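Side-chain contacts in Poly(A) ribonuclease POP2 (Saccharomyces cerevisiae, PDB 1UOC), which shortens mRNA poly(A) tails as a 3'-exoribonuclease and probable catalytic subunit of the yeast CCR4-NOT deadenylase complex: residues F28-I31 / R32-S36; F7-P11 / N12-V16. One frame throughout, in Å; residues are numbered along the deposited sequence.

Contact 1: residues F28-I31 / R32-S36; sequences FAVI and RQLVS. With CA (calcium ion), chain C.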
ATOM      1  N   PHE A  28      -8.681  13.228  -6.077  1.00 36.35           N
ATOM      2  CA  PHE A  28      -8.382  12.322  -7.165  1.00 34.86           C
ATOM      3  C   PHE A  28      -8.030  13.113  -8.418  1.00 34.55           C
ATOM      4  O   PHE A  28      -7.343  12.611  -9.308  1.00 34.76           O
ATOM      5  CB  PHE A  28      -9.545  11.381  -7.441  1.00 35.10           C
ATOM      6  CG  PHE A  28      -9.271   9.974  -7.014  1.00 36.37           C
ATOM      7  CD1 PHE A  28      -9.738   9.497  -5.798  1.00 34.31           C
ATOM      8  CD2 PHE A  28      -8.443   9.154  -7.784  1.00 35.72           C
ATOM      9  CE1 PHE A  28      -9.377   8.225  -5.349  1.00 34.46           C
ATOM     10  CE2 PHE A  28      -8.079   7.888  -7.343  1.00 35.06           C
ATOM     11  CZ  PHE A  28      -8.549   7.422  -6.118  1.00 33.28           C
ATOM     12  N   ALA A  29      -8.486  14.360  -8.484  1.00 34.32           N
ATOM     13  CA  ALA A  29      -8.162  15.205  -9.633  1.00 33.73           C
ATOM     14  C   ALA A  29      -6.666  15.535  -9.536  1.00 32.42           C
ATOM     15  O   ALA A  29      -5.959  15.539 -10.542  1.00 32.74           O
ATOM     16  CB  ALA A  29      -8.997  16.478  -9.611  1.00 30.51           C
ATOM     17  N   VAL A  30      -6.192  15.793  -8.316  1.00 31.60           N
ATOM     18  CA  VAL A  30      -4.776  16.090  -8.081  1.00 32.67           C
ATOM     19  C   VAL A  30      -3.914  14.853  -8.343  1.00 32.63           C
ATOM     20  O   VAL A  30      -2.852  14.946  -8.946  1.00 34.24           O
ATOM     21  CB  VAL A  30      -4.528  16.553  -6.623  1.00 33.76           C
ATOM     22  CG1 VAL A  30      -3.025  16.684  -6.360  1.00 31.93           C
ATOM     23  CG2 VAL A  30      -5.235  17.881  -6.368  1.00 32.50           C
ATOM     24  N   ILE A  31      -4.369  13.691  -7.880  1.00 34.19           N
ATOM     25  CA  ILE A  31      -3.629  12.445  -8.091  1.00 33.35           C
ATOM     26  C   ILE A  31      -3.450  12.230  -9.594  1.00 33.43           C
ATOM     27  O   ILE A  31      -2.371  11.914 -10.078  1.00 35.02           O
ATOM     28  CB  ILE A  31      -4.409  11.239  -7.495  1.00 32.23           C
ATOM     29  CG1 ILE A  31      -4.387  11.319  -5.968  1.00 31.68           C
ATOM     30  CG2 ILE A  31      -3.805   9.909  -7.991  1.00 30.51           C
ATOM     31  CD1 ILE A  31      -5.311  10.324  -5.280  1.00 32.98           C
ATOM     32  N   ARG A  32      -4.539  12.419 -10.315  1.00 33.14           N
ATOM     33  CA  ARG A  32      -4.583  12.261 -11.751  1.00 33.33           C
ATOM     34  C   ARG A  32      -3.542  13.108 -12.501  1.00 32.74           C
ATOM     35  O   ARG A  32      -2.951  12.645 -13.478  1.00 30.90           O
ATOM     36  CB  ARG A  32      -5.993  12.611 -12.226  1.00 35.90           C
ATOM     37  CG  ARG A  32      -6.473  11.879 -13.458  1.00 38.87           C
ATOM     38  CD  ARG A  32      -7.937  12.248 -13.737  1.00 39.41           C
ATOM     39  NE  ARG A  32      -8.802  11.787 -12.662  1.00 41.11           N
ATOM     40  CZ  ARG A  32      -9.726  12.525 -12.057  1.00 39.42           C
ATOM     41  NH1 ARG A  32      -9.928  13.788 -12.414  1.00 38.41           N
ATOM     42  NH2 ARG A  32     -10.445  11.994 -11.075  1.00 38.65           N
ATOM     43  N   GLN A  33      -3.295  14.339 -12.064  1.00 30.72           N
ATOM     44  CA  GLN A  33      -2.323  15.143 -12.795  1.00 33.51           C
ATOM     45  C   GLN A  33      -0.898  14.994 -12.286  1.00 31.73           C
ATOM     46  O   GLN A  33       0.032  15.445 -12.931  1.00 31.64           O
ATOM     47  CB  GLN A  33      -2.737  16.630 -12.846  1.00 36.83           C
ATOM     48  CG  GLN A  33      -2.404  17.470 -11.644  1.00 42.32           C
ATOM     49  CD  GLN A  33      -0.999  18.068 -11.684  1.00 43.58           C
ATOM     50  OE1 GLN A  33      -0.464  18.452 -10.649  1.00 46.60           O
ATOM     51  NE2 GLN A  33      -0.410  18.164 -12.873  1.00 43.34           N
ATOM     52  N   LEU A  34      -0.716  14.333 -11.150  1.00 32.20           N
ATOM     53  CA  LEU A  34       0.638  14.150 -10.633  1.00 32.17           C
ATOM     54  C   LEU A  34       1.242  12.842 -11.125  1.00 31.44           C
ATOM     55  O   LEU A  34       2.447  12.768 -11.373  1.00 31.49           O
ATOM     56  CB  LEU A  34       0.651  14.132  -9.092  1.00 31.42           C
ATOM     57  CG  LEU A  34       0.300  15.381  -8.282  1.00 30.94           C
ATOM     58  CD1 LEU A  34       0.195  15.015  -6.800  1.00 32.10           C
ATOM     59  CD2 LEU A  34       1.356  16.449  -8.503  1.00 27.35           C
ATOM     60  N   VAL A  35       0.404  11.821 -11.295  1.00 33.01           N
ATOM     61  CA  VAL A  35       0.913  10.503 -11.671  1.00 32.59           C
ATOM     62  C   VAL A  35       1.864  10.377 -12.858  1.00 31.51           C
ATOM     63  O   VAL A  35       2.798   9.580 -12.794  1.00 29.46           O
ATOM     64  CB  VAL A  35      -0.236   9.458 -11.818  1.00 33.54           C
ATOM     65  CG1 VAL A  35      -1.076   9.743 -13.051  1.00 33.06           C
ATOM     66  CG2 VAL A  35       0.360   8.034 -11.893  1.00 32.93           C
ATOM     67  N   SER A  36       1.668  11.143 -13.928  1.00 32.29           N
ATOM     68  CA  SER A  36       2.589  11.029 -15.069  1.00 31.91           C
ATOM     69  C   SER A  36       4.043  11.275 -14.653  1.00 30.75           C
ATOM     70  O   SER A  36       4.957  10.655 -15.184  1.00 34.31           O
ATOM     71  CB  SER A  36       2.199  11.998 -16.197  1.00 31.88           C
ATOM     72  OG  SER A  36       2.271  13.348 -15.767  1.00 37.02           O
TER
HETATM   73 CA    CA C1290       0.584  15.062 -15.100  1.00 47.53          CA
HETATM   74  O   HOH W   1      -0.820  12.805 -14.892  1.00 38.56           O
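Phe28 O accepts the backbone N of Arg32 at 3.0 Å, one turn further along the helix, Ala29 O takes Gln33 N in the same way, and Ile31 O is shared between Leu34 N and Val35 N.

The Arg32 side chain bends at chi3 (-64°) and folds back along the helix. One face of its guanidinium lies over Phe28 O, and NH1 comes 3.6 Å from Ala29 CA. NH2 also reaches Phe28 CB, at 3.8 Å. Val30 and Leu34 run side by side on another flank, with Val30 CG1 against Leu34 CD1 at 3.7 Å. Both touch Trp100. Phe28 to Leu34 lie on helix 24-34 of the RNase D-like DEDD nuclease domain, which packs here on strand 99-103. Ile31 adds to that packing on Trp100 and Phe102, while its CD1 also sits over the centre of the Phe28 ring. Val35 touches Leu150 and Val156 in loops.

A calcium ion binds near the C-terminal end of the helix. Gln33 O is 2.3 Å from the calcium, and Ser36 OG is 2.5 Å from it. A water completes a small bridge: it binds the calcium, donates to Arg32 O and accepts a hydrogen bond from Ser36 N.

Contact 2: residues F7-P11 / N12-V16; sequences FLPPP and NYLFV
Pro10 lies against one face of the Tyr13 ring. Its CD is 3.9 Å from the ring centroid and 19° off the ring normal, which makes this a CH-pi contact. CB and CG of the same proline reach other carbons of that ring. Tyr13 CG stands anti to its own carbonyl carbon (chi1 -77°), and this turns the ring back over Pro10. Pro9 CB adds an apolar touch to Tyr13 CD1 at 4.2 Å.

Two backbone bonds fix the turn. Tyr13 N donates to Pro10 O at 2.9 Å, with an N-H...O angle of 160°. Leu14 N donates to Pro11 O at 3.1 Å and is almost as straight. Each bond spans three residues, so two overlapping turns, 10-13 and 11-14, make a short 3-10 segment. Pro11 is the second residue of the first turn, a place where proline fits well.

The polar end of Tyr13 is satisfied from outside: OH is hydrogen-bonded to the backbone N of Lys92. Asn12 OD1 lies in plane at the edge of the same ring. Leu14 CD2 also meets Pro9 CG at 4.4 Å, and both residues rest on Leu256 of helix 247-264. Upstream, Phe7 pairs through its backbone with Gly237.

Pro9, Pro10 and Pro11 have no N-H to give. Pro9 and Pro10 lead in with polyproline II-like angles. The carbonyls of Pro10 and Pro11 serve as acceptors, and Tyr13 and Leu14 supply the donors. Within the turn itself the polar bonding is therefore from two backbone N-H groups to two proline carbonyls, and the proline rings contribute apolar surface, before the chain enters strand 17-19.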
ATOM      1  N   PHE A   7      18.315   9.824   7.935  1.00 49.79           N
ATOM      2  CA  PHE A   7      17.736  10.117   6.636  1.00 48.80           C
ATOM      3  C   PHE A   7      16.470  10.916   6.892  1.00 46.56           C
ATOM      4  O   PHE A   7      15.443  10.362   7.280  1.00 43.12           O
ATOM      5  CB  PHE A   7      17.421   8.824   5.878  1.00 51.24           C
ATOM      6  CG  PHE A   7      16.695   9.042   4.580  1.00 53.14           C
ATOM      7  CD1 PHE A   7      17.092  10.050   3.705  1.00 54.20           C
ATOM      8  CD2 PHE A   7      15.615   8.234   4.227  1.00 54.27           C
ATOM      9  CE1 PHE A   7      16.422  10.252   2.497  1.00 55.83           C
ATOM     10  CE2 PHE A   7      14.936   8.428   3.017  1.00 54.37           C
ATOM     11  CZ  PHE A   7      15.340   9.437   2.154  1.00 55.49           C
ATOM     12  N   LEU A   8      16.564  12.228   6.692  1.00 46.19           N
ATOM     13  CA  LEU A   8      15.436  13.117   6.903  1.00 45.93           C
ATOM     14  C   LEU A   8      14.995  13.752   5.597  1.00 43.81           C
ATOM     15  O   LEU A   8      15.632  14.674   5.097  1.00 43.92           O
ATOM     16  CB  LEU A   8      15.804  14.210   7.909  1.00 47.53           C
ATOM     17  CG  LEU A   8      14.702  15.210   8.282  1.00 50.15           C
ATOM     18  CD1 LEU A   8      13.450  14.469   8.741  1.00 48.92           C
ATOM     19  CD2 LEU A   8      15.210  16.131   9.392  1.00 52.74           C
ATOM     20  N   PRO A   9      13.885  13.268   5.032  1.00 42.80           N
ATOM     21  CA  PRO A   9      13.347  13.786   3.773  1.00 41.74           C
ATOM     22  C   PRO A   9      12.916  15.229   3.960  1.00 40.33           C
ATOM     23  O   PRO A   9      12.678  15.662   5.091  1.00 40.60           O
ATOM     24  CB  PRO A   9      12.132  12.893   3.515  1.00 40.52           C
ATOM     25  CG  PRO A   9      12.410  11.659   4.312  1.00 43.05           C
ATOM     26  CD  PRO A   9      13.018  12.207   5.567  1.00 42.66           C
ATOM     27  N   PRO A  10      12.806  15.992   2.860  1.00 39.31           N
ATOM     28  CA  PRO A  10      12.376  17.392   2.996  1.00 40.09           C
ATOM     29  C   PRO A  10      11.082  17.400   3.819  1.00 41.20           C
ATOM     30  O   PRO A  10      10.183  16.595   3.578  1.00 41.35           O
ATOM     31  CB  PRO A  10      12.149  17.821   1.547  1.00 39.12           C
ATOM     32  CG  PRO A  10      13.199  17.020   0.809  1.00 36.96           C
ATOM     33  CD  PRO A  10      13.090  15.658   1.451  1.00 38.04           C
ATOM     34  N   PRO A  11      10.967  18.316   4.795  1.00 43.61           N
ATOM     35  CA  PRO A  11       9.788  18.426   5.664  1.00 42.32           C
ATOM     36  C   PRO A  11       8.412  18.278   5.026  1.00 42.20           C
ATOM     37  O   PRO A  11       7.571  17.545   5.545  1.00 43.49           O
ATOM     38  CB  PRO A  11       9.974  19.796   6.314  1.00 43.50           C
ATOM     39  CG  PRO A  11      11.444  19.883   6.444  1.00 42.61           C
ATOM     40  CD  PRO A  11      11.918  19.405   5.087  1.00 42.54           C
ATOM     41  N   ASN A  12       8.173  18.965   3.914  1.00 41.54           N
ATOM     42  CA  ASN A  12       6.871  18.901   3.261  1.00 42.57           C
ATOM     43  C   ASN A  12       6.504  17.538   2.660  1.00 41.64           C
ATOM     44  O   ASN A  12       5.376  17.329   2.217  1.00 42.41           O
ATOM     45  CB  ASN A  12       6.761  20.035   2.222  1.00 45.98           C
ATOM     46  CG  ASN A  12       6.445  19.541   0.814  1.00 51.73           C
ATOM     47  OD1 ASN A  12       7.335  19.072   0.096  1.00 55.25           O
ATOM     48  ND2 ASN A  12       5.172  19.653   0.410  1.00 50.82           N
ATOM     49  N   TYR A  13       7.449  16.605   2.653  1.00 40.13           N
ATOM     50  CA  TYR A  13       7.174  15.272   2.134  1.00 38.48           C
ATOM     51  C   TYR A  13       6.409  14.477   3.189  1.00 38.97           C
ATOM     52  O   TYR A  13       5.721  13.504   2.869  1.00 40.83           O
ATOM     53  CB  TYR A  13       8.469  14.509   1.827  1.00 36.65           C
ATOM     54  CG  TYR A  13       9.190  14.882   0.558  1.00 33.29           C
ATOM     55  CD1 TYR A  13      10.130  14.014   0.003  1.00 35.35           C
ATOM     56  CD2 TYR A  13       8.950  16.089  -0.087  1.00 34.55           C
ATOM     57  CE1 TYR A  13      10.810  14.335  -1.170  1.00 32.29           C
ATOM     58  CE2 TYR A  13       9.629  16.423  -1.260  1.00 33.24           C
ATOM     59  CZ  TYR A  13      10.553  15.537  -1.792  1.00 33.90           C
ATOM     60  OH  TYR A  13      11.207  15.841  -2.960  1.00 34.25           O
ATOM     61  N   LEU A  14       6.531  14.892   4.448  1.00 36.80           N
ATOM     62  CA  LEU A  14       5.891  14.186   5.548  1.00 37.15           C
ATOM     63  C   LEU A  14       4.544  14.774   5.976  1.00 39.99           C
ATOM     64  O   LEU A  14       4.269  14.948   7.161  1.00 42.63           O
ATOM     65  CB  LEU A  14       6.857  14.133   6.735  1.00 35.86           C
ATOM     66  CG  LEU A  14       8.305  13.747   6.374  1.00 35.04           C
ATOM     67  CD1 LEU A  14       9.184  13.784   7.622  1.00 34.00           C
ATOM     68  CD2 LEU A  14       8.336  12.360   5.727  1.00 31.12           C
ATOM     69  N   PHE A  15       3.704  15.061   4.991  1.00 40.36           N
ATOM     70  CA  PHE A  15       2.379  15.611   5.226  1.00 38.71           C
ATOM     71  C   PHE A  15       1.373  14.660   4.583  1.00 37.58           C
ATOM     72  O   PHE A  15       1.525  14.302   3.416  1.00 36.62           O
ATOM     73  CB  PHE A  15       2.267  16.996   4.576  1.00 41.15           C
ATOM     74  CG  PHE A  15       0.863  17.519   4.516  1.00 45.42           C
ATOM     75  CD1 PHE A  15       0.210  17.929   5.675  1.00 46.41           C
ATOM     76  CD2 PHE A  15       0.173  17.557   3.307  1.00 46.02           C
ATOM     77  CE1 PHE A  15      -1.121  18.368   5.634  1.00 48.54           C
ATOM     78  CE2 PHE A  15      -1.161  17.993   3.251  1.00 48.08           C
ATOM     79  CZ  PHE A  15      -1.809  18.398   4.419  1.00 48.89           C
ATOM     80  N   VAL A  16       0.357  14.254   5.343  1.00 35.47           N
ATOM     81  CA  VAL A  16      -0.680  13.350   4.850  1.00 33.86           C
ATOM     82  C   VAL A  16      -2.033  14.050   4.735  1.00 34.37           C
ATOM     83  O   VAL A  16      -2.569  14.533   5.731  1.00 34.95           O
ATOM     84  CB  VAL A  16      -0.870  12.141   5.790  1.00 34.10           C
ATOM     85  CG1 VAL A  16      -1.966  11.240   5.251  1.00 33.46           C
ATOM     86  CG2 VAL A  16       0.424  11.371   5.939  1.00 30.24           C
TER

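In the fold
The two contacts follow each other along the chain, contact 2 leading into strand 17-19 and contact 1 lying in helix 24-34. Their centres are about 20 Å apart and their nearest atoms about 10 Å, so they do not touch. Both approach strand 99-103. Val16 meets Thr99 and Gln101, whereas the helix of contact 1 meets Trp100 and Phe102, consistent with packing on opposite faces of the sheet. The predicted catalytic metal ligand Gln250 has its side chain about 12 Å from that of Leu14. The calcium at Gln33 and Ser36 is separate from that predicted site. A bound xenon lies about 13 Å from the Phe28 side chain.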